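Local atomic coordinates of oxidoreductase, Gfo/Idh/MocA family (Vibrio cholerae, PDB entry 1XEA), a protein that is probably an NAD(P)-dependent oxidoreductase of the Gfo/Idh/MocA family, with a nucleotide-binding Rossmann domain, though its substrate is not established. Residues A[88-93]-A[115-120]; A[155-160]-A[194-199]; A[239-244]-A[254-259]. All blocks are in the same frame, centred on the assembly; numbering follows the deposited sequence.

Overall arrangement
Contact 1 lies in the parallel sheet of the Rossmann domain, the part expected to bind the dinucleotide, while contacts 2 and 3 both reach the mixed sheet that follows in the chain. Contact 2 joins the loop 155-160 to strand 196-206, next to one outermost strand of that sheet; contact 3 pairs the last two strands at the other. The centres of contacts 2 and 3 are 31 Å apart, and contact 1 lies 31 Å from contact 2 and 30 Å from contact 3, across the centre of the chain from each. A bound nickel ion lies about 12 Å from the side chain of Val-254 in contact 3.

Contact 1 of 3, residues A[88-93]-A[115-120]; sequences IPTFVD and QPLYVG
The carbonyl carbon of Ile-88 and the ring of Pro-89 are met by the amide of Gln-115, whose chain bends at CG (chi2 -55°) and brings OE1 within 3.2 Å of Pro-89 CD. Pro-89 N has no hydrogen to give, so OE1 meets the ring by van der Waals contact rather than by a hydrogen bond. Pro-89 also lies beside Pro-116, the two rings pointing the same way with CB of Pro-89 3.3 Å from CG of Pro-116; rigid rings suit this entry to the strands. At Thr-90 the regular pairing starts: its N donates to Pro-116 O, and its O accepts from Tyr-118 N at 2.9 Å. The hydroxyl OG1 turns back to Ile-88 O, leaving CG2, anti to the backbone N, to lie alongside CD1 of Leu-117 at 4.0 Å. Strands 90-93 and 117-120 run parallel, 21° apart, and with helix 100-112 make a beta-alpha-beta unit of the Rossmann fold, in which 117-120 is an outermost strand of the sheet within the chain. Phe-91 points to the face of the sheet that carries Tyr-118. The rings meet rim to rim with planes at 22°: Tyr-118 CD2 comes in the plane of the Phe-91 ring, 3.5 Å from CD1. Helix 268-281 packs on this face, where Trp-275 meets Phe-91 and Asp-274 bonds the Tyr-118 hydroxyl. Val-92, on the face of Thr-90 and Leu-117, sets CG2 4.2 Å from Leu-117 CD1; its branched side chain suits an extended, buried strand. Its N bonds to Tyr-118 O, and its O takes Gly-120 N at 2.9 Å. Asp-93, its OD1 held by Tyr-18 OH, ends the segment beside Gly-120, whose bare CA lies 3.9 Å from Phe-91 CZ.

Contact 2 of 3, residues A[155-160]-A[194-199]; sequences ALPGDI and EGLLAR
A single antiparallel bridge, made by a glycine in a stretch without regular structure, ties loop 155-160 to the start of a strand: Gly-158 and Leu-197 form a hydrogen-bonded pair in which each backbone both gives and takes. Leu-197 N donates to Gly-158 O at 2.6 Å, with an N-H...O angle of 170°, and Gly-158 N donates to Leu-197 O at 3.3 Å. Gly-158 is almost fully extended, a conformation easily taken by a residue without a side chain, and its bare backbone lets Leu-196 settle against it. That leucine turns CG away from its own carbonyl carbon (chi1 -52°) and spreads its branches over the backbone of Gly-158: CD1 comes 3.8 Å from Gly-158 N and CD2 lies 3.7 Å from Gly-158 C. Pro-157 completes this apolar patch, its ring slanting across the leucine with CB 3.9 Å from Leu-196 CB; Pro-157 CB also lies 3.6 Å from Leu-197 O, just before the bridge. On the other flank, Leu-197 CD1 approaches Ile-160 CA at 4.4 Å. Asp-159, one residue earlier, is the N-cap of helix 160-175: a short acidic side chain can receive a backbone N-H of the first turn, and OD1 is also bonded to Thr-162 OG1. Ile-160 begins that helix and packs on Cys-303, Ile-306 and Thr-307 of helix 286-311. Strand 196-206 meets the loop at its start; just beyond, Ala-198 and Arg-199 both face His-191 of the outermost strand 186-193 in a classic beta bulge.

Contact 3 of 3, residues A[239-244]-A[254-259]; sequences SFTQGK and VALKDW
Residues 240-244 and 254-256 run antiparallel, with Gly-243 and Val-254 as a hydrogen-bonded pair, Gln-242 and Ala-255 as the adjoining non-hydrogen-bonded pair, and Leu-256 N bonding to Thr-241 O just beyond them. The bonds around Gly-243 differ in quality: Val-254 N points almost straight at Gly-243 O, at 2.8 Å with an angle of 175°, while the return bond from Gly-243 N to Val-254 O is weak and bent to 122°. Leu-256 N lies in the plane of the Thr-241 carbonyl, 2.8 Å from its oxygen. Val-254 places CG2 between its backbone N and carbonyl carbon, and from there the methyl lies against the carbonyl of Gly-243. Gly-243, with no side chain of its own, leaves its backbone for this methyl to lie on. On the opposite face of the ribbon, Gln-242 lays its CG against CB of Ala-255, 4.3 Å away; the short alanine side chain meets the longer one at its CG. Thr-241 and Leu-256 cross at about a right angle. Leu-256 CG is anti to its backbone N (chi1 -173°), and its CD2 lies 4.2 Å from Thr-241 CG2 and near Phe-240 O. Before the strand, Ser-239 OG accepts from the backbone N of both Thr-241 and Gln-242, an ST motif whose short hydroxyl side chain helps to hold the turn leading into strand 242-247. Past the paired residues, Asp-258 forms a salt bridge with Lys-266 of the third subunit, and Trp-259 makes cation-pi contacts with Lys-266 and Lys-16 of that neighbour. Strands 242-247 and 250-255 form a beta hairpin at one end of the mixed sheet, where Lys-244 bonds through its backbone to Leu-236 of strand 233-237.

Contact 1 of 3, residues A[88-93]-A[115-120]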
# COMPACT_ATOMS: atom_id res chain seq x y z
N ILE A 88 -1.88 -7.94 48.81
CA ILE A 88 -2.88 -7.99 47.75
C ILE A 88 -2.22 -7.87 46.37
O ILE A 88 -1.40 -6.98 46.15
CB ILE A 88 -3.89 -6.85 47.93
CG1 ILE A 88 -4.51 -6.95 49.33
CG2 ILE A 88 -4.97 -6.92 46.87
CD1 ILE A 88 -5.42 -5.81 49.67
N PRO A 89 -2.54 -8.79 45.44
CA PRO A 89 -1.95 -8.73 44.10
C PRO A 89 -2.13 -7.31 43.56
O PRO A 89 -3.24 -6.79 43.49
CB PRO A 89 -2.78 -9.74 43.32
CG PRO A 89 -3.10 -10.77 44.37
CD PRO A 89 -3.49 -9.92 45.55
N THR A 90 -1.03 -6.66 43.20
CA THR A 90 -1.11 -5.30 42.70
C THR A 90 -0.74 -5.14 41.22
O THR A 90 0.20 -5.75 40.73
CB THR A 90 -0.21 -4.34 43.53
OG1 THR A 90 -0.65 -4.34 44.89
CG2 THR A 90 -0.25 -2.92 42.99
N PHE A 91 -1.50 -4.29 40.53
CA PHE A 91 -1.27 -4.01 39.13
C PHE A 91 -1.00 -2.52 39.02
O PHE A 91 -1.69 -1.71 39.64
CB PHE A 91 -2.50 -4.37 38.31
CG PHE A 91 -2.43 -3.92 36.89
CD1 PHE A 91 -1.85 -4.73 35.92
CD2 PHE A 91 -2.93 -2.69 36.51
CE1 PHE A 91 -1.78 -4.32 34.59
CE2 PHE A 91 -2.87 -2.27 35.18
CZ PHE A 91 -2.29 -3.09 34.22
N VAL A 92 0.01 -2.17 38.23
CA VAL A 92 0.35 -0.77 38.03
C VAL A 92 0.64 -0.53 36.56
O VAL A 92 1.40 -1.27 35.95
CB VAL A 92 1.60 -0.36 38.85
CG1 VAL A 92 1.94 1.11 38.59
CG2 VAL A 92 1.34 -0.57 40.34
N ASP A 93 0.04 0.50 36.00
CA ASP A 93 0.24 0.82 34.60
C ASP A 93 1.63 1.43 34.42
O ASP A 93 2.04 2.28 35.20
CB ASP A 93 -0.84 1.79 34.12
CG ASP A 93 -0.75 2.07 32.64
OD1 ASP A 93 -0.61 1.10 31.86
OD2 ASP A 93 -0.83 3.27 32.25
N GLN A 115 3.52 -11.37 47.21
CA GLN A 115 2.42 -10.91 46.39
C GLN A 115 2.91 -10.64 44.97
O GLN A 115 4.09 -10.39 44.74
CB GLN A 115 1.79 -9.66 46.99
CG GLN A 115 0.97 -9.97 48.22
CD GLN A 115 -0.08 -11.01 47.93
OE1 GLN A 115 -0.81 -10.91 46.95
NE2 GLN A 115 -0.17 -12.02 48.79
N PRO A 116 2.00 -10.72 43.99
CA PRO A 116 2.36 -10.47 42.60
C PRO A 116 2.18 -9.00 42.27
O PRO A 116 1.17 -8.38 42.65
CB PRO A 116 1.39 -11.36 41.85
CG PRO A 116 0.15 -11.17 42.65
CD PRO A 116 0.65 -11.30 44.07
N LEU A 117 3.16 -8.45 41.58
CA LEU A 117 3.16 -7.06 41.15
C LEU A 117 3.28 -7.08 39.63
O LEU A 117 4.35 -7.36 39.08
CB LEU A 117 4.34 -6.32 41.77
CG LEU A 117 4.56 -4.87 41.32
CD1 LEU A 117 3.35 -4.01 41.67
CD2 LEU A 117 5.81 -4.34 41.98
N TYR A 118 2.18 -6.79 38.96
CA TYR A 118 2.12 -6.79 37.51
C TYR A 118 2.25 -5.39 36.92
O TYR A 118 1.56 -4.46 37.35
CB TYR A 118 0.78 -7.38 37.09
CG TYR A 118 0.73 -7.91 35.68
CD1 TYR A 118 1.07 -9.24 35.42
CD2 TYR A 118 0.31 -7.10 34.63
CE1 TYR A 118 0.99 -9.75 34.14
CE2 TYR A 118 0.23 -7.61 33.34
CZ TYR A 118 0.57 -8.94 33.10
OH TYR A 118 0.47 -9.45 31.83
N VAL A 119 3.11 -5.24 35.92
CA VAL A 119 3.30 -3.95 35.26
C VAL A 119 2.55 -3.95 33.92
O VAL A 119 2.60 -4.93 33.18
CB VAL A 119 4.79 -3.64 35.00
CG1 VAL A 119 4.93 -2.29 34.35
CG2 VAL A 119 5.57 -3.67 36.32
N GLY A 120 1.86 -2.85 33.62
CA GLY A 120 1.09 -2.77 32.39
C GLY A 120 1.82 -2.43 31.11
O GLY A 120 1.96 -1.26 30.75

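Contact 2 of 3, residues A[155-160]-A[194-199]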
# COMPACT_ATOMS: atom_id res chain seq x y z
N ALA A 155 6.00 16.41 15.85
CA ALA A 155 6.20 17.62 16.64
C ALA A 155 5.79 17.49 18.11
O ALA A 155 4.86 18.15 18.57
CB ALA A 155 5.43 18.76 15.99
N LEU A 156 6.51 16.66 18.87
CA LEU A 156 6.19 16.48 20.27
C LEU A 156 7.42 16.13 21.10
O LEU A 156 7.48 15.07 21.73
CB LEU A 156 5.14 15.39 20.44
CG LEU A 156 4.40 15.35 21.79
CD1 LEU A 156 3.44 16.53 21.86
CD2 LEU A 156 3.63 14.05 21.92
N PRO A 157 8.43 17.01 21.09
CA PRO A 157 9.65 16.77 21.85
C PRO A 157 9.33 16.94 23.33
O PRO A 157 8.24 17.41 23.66
CB PRO A 157 10.60 17.82 21.31
CG PRO A 157 9.68 18.96 21.01
CD PRO A 157 8.50 18.29 20.35
N GLY A 158 10.27 16.58 24.20
CA GLY A 158 10.03 16.70 25.63
C GLY A 158 11.29 16.48 26.44
O GLY A 158 12.36 16.24 25.88
N ASP A 159 11.17 16.53 27.77
CA ASP A 159 12.32 16.34 28.64
C ASP A 159 12.71 14.87 28.73
O ASP A 159 11.86 13.98 28.78
CB ASP A 159 12.01 16.84 30.04
CG ASP A 159 11.03 15.94 30.75
OD1 ASP A 159 9.89 15.81 30.22
OD2 ASP A 159 11.39 15.37 31.81
N ILE A 160 14.01 14.64 28.80
CA ILE A 160 14.56 13.30 28.90
C ILE A 160 13.73 12.35 29.74
O ILE A 160 13.28 11.32 29.24
CB ILE A 160 15.97 13.34 29.48
CG1 ILE A 160 16.82 14.29 28.63
CG2 ILE A 160 16.56 11.94 29.52
CD1 ILE A 160 18.20 14.50 29.16
N GLU A 194 16.22 22.15 20.33
CA GLU A 194 16.08 23.27 21.25
C GLU A 194 16.61 22.73 22.57
O GLU A 194 17.77 22.35 22.67
CB GLU A 194 14.61 23.69 21.40
CG GLU A 194 14.40 25.18 21.24
CD GLU A 194 14.26 25.59 19.79
OE1 GLU A 194 13.15 25.41 19.24
OE2 GLU A 194 15.24 26.08 19.19
N GLY A 195 15.75 22.65 23.58
CA GLY A 195 16.19 22.15 24.86
C GLY A 195 15.55 20.83 25.27
O GLY A 195 15.65 20.42 26.43
N LEU A 196 14.92 20.15 24.32
CA LEU A 196 14.27 18.88 24.61
C LEU A 196 14.83 17.69 23.82
O LEU A 196 15.68 17.84 22.95
CB LEU A 196 12.77 19.02 24.35
CG LEU A 196 12.15 20.22 25.04
CD1 LEU A 196 10.72 20.37 24.60
CD2 LEU A 196 12.24 20.05 26.55
N LEU A 197 14.34 16.50 24.16
CA LEU A 197 14.76 15.29 23.47
C LEU A 197 13.82 15.12 22.29
O LEU A 197 12.60 15.07 22.48
CB LEU A 197 14.66 14.08 24.39
CG LEU A 197 15.74 13.01 24.21
CD1 LEU A 197 15.28 11.73 24.88
CD2 LEU A 197 16.04 12.76 22.75
N ALA A 198 14.38 15.06 21.09
CA ALA A 198 13.60 14.90 19.87
C ALA A 198 13.51 13.42 19.48
O ALA A 198 12.40 12.90 19.35
CB ALA A 198 14.23 15.72 18.73
N ARG A 199 14.65 12.76 19.31
CA ARG A 199 14.64 11.34 18.97
C ARG A 199 15.69 10.56 19.76
O ARG A 199 16.77 11.07 20.04
CB ARG A 199 14.89 11.12 17.48
CG ARG A 199 16.32 11.29 17.12
CD ARG A 199 16.71 10.55 15.87
NE ARG A 199 18.15 10.72 15.69
CZ ARG A 199 19.07 10.10 16.42
NH1 ARG A 199 18.72 9.26 17.39
NH2 ARG A 199 20.36 10.35 16.23

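Contact 3 of 3, residues A[239-244]-A[254-259]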
# COMPACT_ATOMS: atom_id res chain seq x y z
N SER A 239 0.97 -1.17 11.72
CA SER A 239 -0.03 -0.87 12.73
C SER A 239 -0.27 -2.15 13.54
O SER A 239 0.47 -3.13 13.41
CB SER A 239 -1.35 -0.42 12.09
OG SER A 239 -2.06 -1.50 11.53
N PHE A 240 -1.29 -2.14 14.38
CA PHE A 240 -1.60 -3.30 15.17
C PHE A 240 -2.58 -4.22 14.44
O PHE A 240 -2.86 -5.31 14.90
CB PHE A 240 -2.18 -2.88 16.53
CG PHE A 240 -1.22 -2.11 17.37
CD1 PHE A 240 -1.53 -0.81 17.79
CD2 PHE A 240 0.03 -2.64 17.71
CE1 PHE A 240 -0.61 -0.07 18.52
CE2 PHE A 240 0.97 -1.90 18.45
CZ PHE A 240 0.65 -0.61 18.85
N THR A 241 -3.09 -3.80 13.28
CA THR A 241 -4.07 -4.63 12.58
C THR A 241 -3.59 -5.17 11.26
O THR A 241 -4.08 -6.19 10.78
CB THR A 241 -5.38 -3.86 12.34
OG1 THR A 241 -5.18 -2.88 11.30
CG2 THR A 241 -5.81 -3.16 13.60
N GLN A 242 -2.64 -4.48 10.65
CA GLN A 242 -2.11 -4.87 9.36
C GLN A 242 -0.60 -5.02 9.35
O GLN A 242 0.12 -4.35 10.10
CB GLN A 242 -2.49 -3.83 8.33
CG GLN A 242 -3.84 -4.03 7.76
CD GLN A 242 -4.10 -3.05 6.64
OE1 GLN A 242 -5.02 -3.22 5.83
NE2 GLN A 242 -3.27 -1.98 6.59
N GLY A 243 -0.14 -5.89 8.46
CA GLY A 243 1.28 -6.11 8.31
C GLY A 243 1.56 -6.92 7.07
O GLY A 243 0.66 -7.54 6.49
N LYS A 244 2.81 -6.92 6.63
CA LYS A 244 3.15 -7.71 5.48
C LYS A 244 4.23 -8.72 5.85
O LYS A 244 5.08 -8.45 6.69
CB LYS A 244 3.60 -6.81 4.32
CG LYS A 244 4.42 -5.61 4.71
CD LYS A 244 4.75 -4.72 3.52
CE LYS A 244 3.53 -3.96 2.99
NZ LYS A 244 3.91 -2.77 2.16
N VAL A 254 -0.73 -9.89 6.12
CA VAL A 254 -1.15 -10.58 7.34
C VAL A 254 -1.96 -9.55 8.13
O VAL A 254 -1.46 -8.46 8.42
CB VAL A 254 0.04 -11.04 8.25
CG1 VAL A 254 0.75 -12.23 7.65
CG2 VAL A 254 1.00 -9.89 8.48
N ALA A 255 -3.19 -9.89 8.47
CA ALA A 255 -4.01 -8.93 9.21
C ALA A 255 -4.81 -9.53 10.35
O ALA A 255 -4.98 -10.75 10.46
CB ALA A 255 -4.95 -8.19 8.25
N LEU A 256 -5.31 -8.65 11.20
CA LEU A 256 -6.09 -9.03 12.35
C LEU A 256 -7.50 -9.38 11.88
O LEU A 256 -8.02 -8.73 10.97
CB LEU A 256 -6.14 -7.86 13.32
CG LEU A 256 -6.77 -8.08 14.68
CD1 LEU A 256 -6.02 -9.19 15.45
CD2 LEU A 256 -6.69 -6.79 15.45
N LYS A 257 -8.10 -10.40 12.48
CA LYS A 257 -9.45 -10.81 12.12
C LYS A 257 -10.39 -9.61 12.20
O LYS A 257 -10.19 -8.71 13.02
CB LYS A 257 -9.93 -11.90 13.08
CG LYS A 257 -10.50 -13.12 12.39
CD LYS A 257 -10.73 -14.25 13.39
CE LYS A 257 -10.89 -15.60 12.68
NZ LYS A 257 -11.15 -16.73 13.61
N ASP A 258 -11.42 -9.60 11.37
CA ASP A 258 -12.37 -8.50 11.37
C ASP A 258 -13.26 -8.56 12.61
O ASP A 258 -13.43 -9.62 13.22
CB ASP A 258 -13.22 -8.55 10.09
CG ASP A 258 -14.05 -7.29 9.88
OD1 ASP A 258 -13.67 -6.24 10.41
OD2 ASP A 258 -15.07 -7.35 9.17
N TRP A 259 -13.83 -7.42 12.96
CA TRP A 259 -14.71 -7.25 14.12
C TRP A 259 -13.99 -7.45 15.44
O TRP A 259 -14.60 -7.78 16.45
CB TRP A 259 -15.92 -8.18 14.06
CG TRP A 259 -16.97 -7.70 13.13
CD1 TRP A 259 -17.00 -7.86 11.78
CD2 TRP A 259 -18.12 -6.91 13.46
NE1 TRP A 259 -18.09 -7.24 11.25
CE2 TRP A 259 -18.80 -6.64 12.25
CE3 TRP A 259 -18.64 -6.41 14.66
CZ2 TRP A 259 -19.98 -5.89 12.21
CZ3 TRP A 259 -19.82 -5.66 14.61
CH2 TRP A 259 -20.48 -5.41 13.38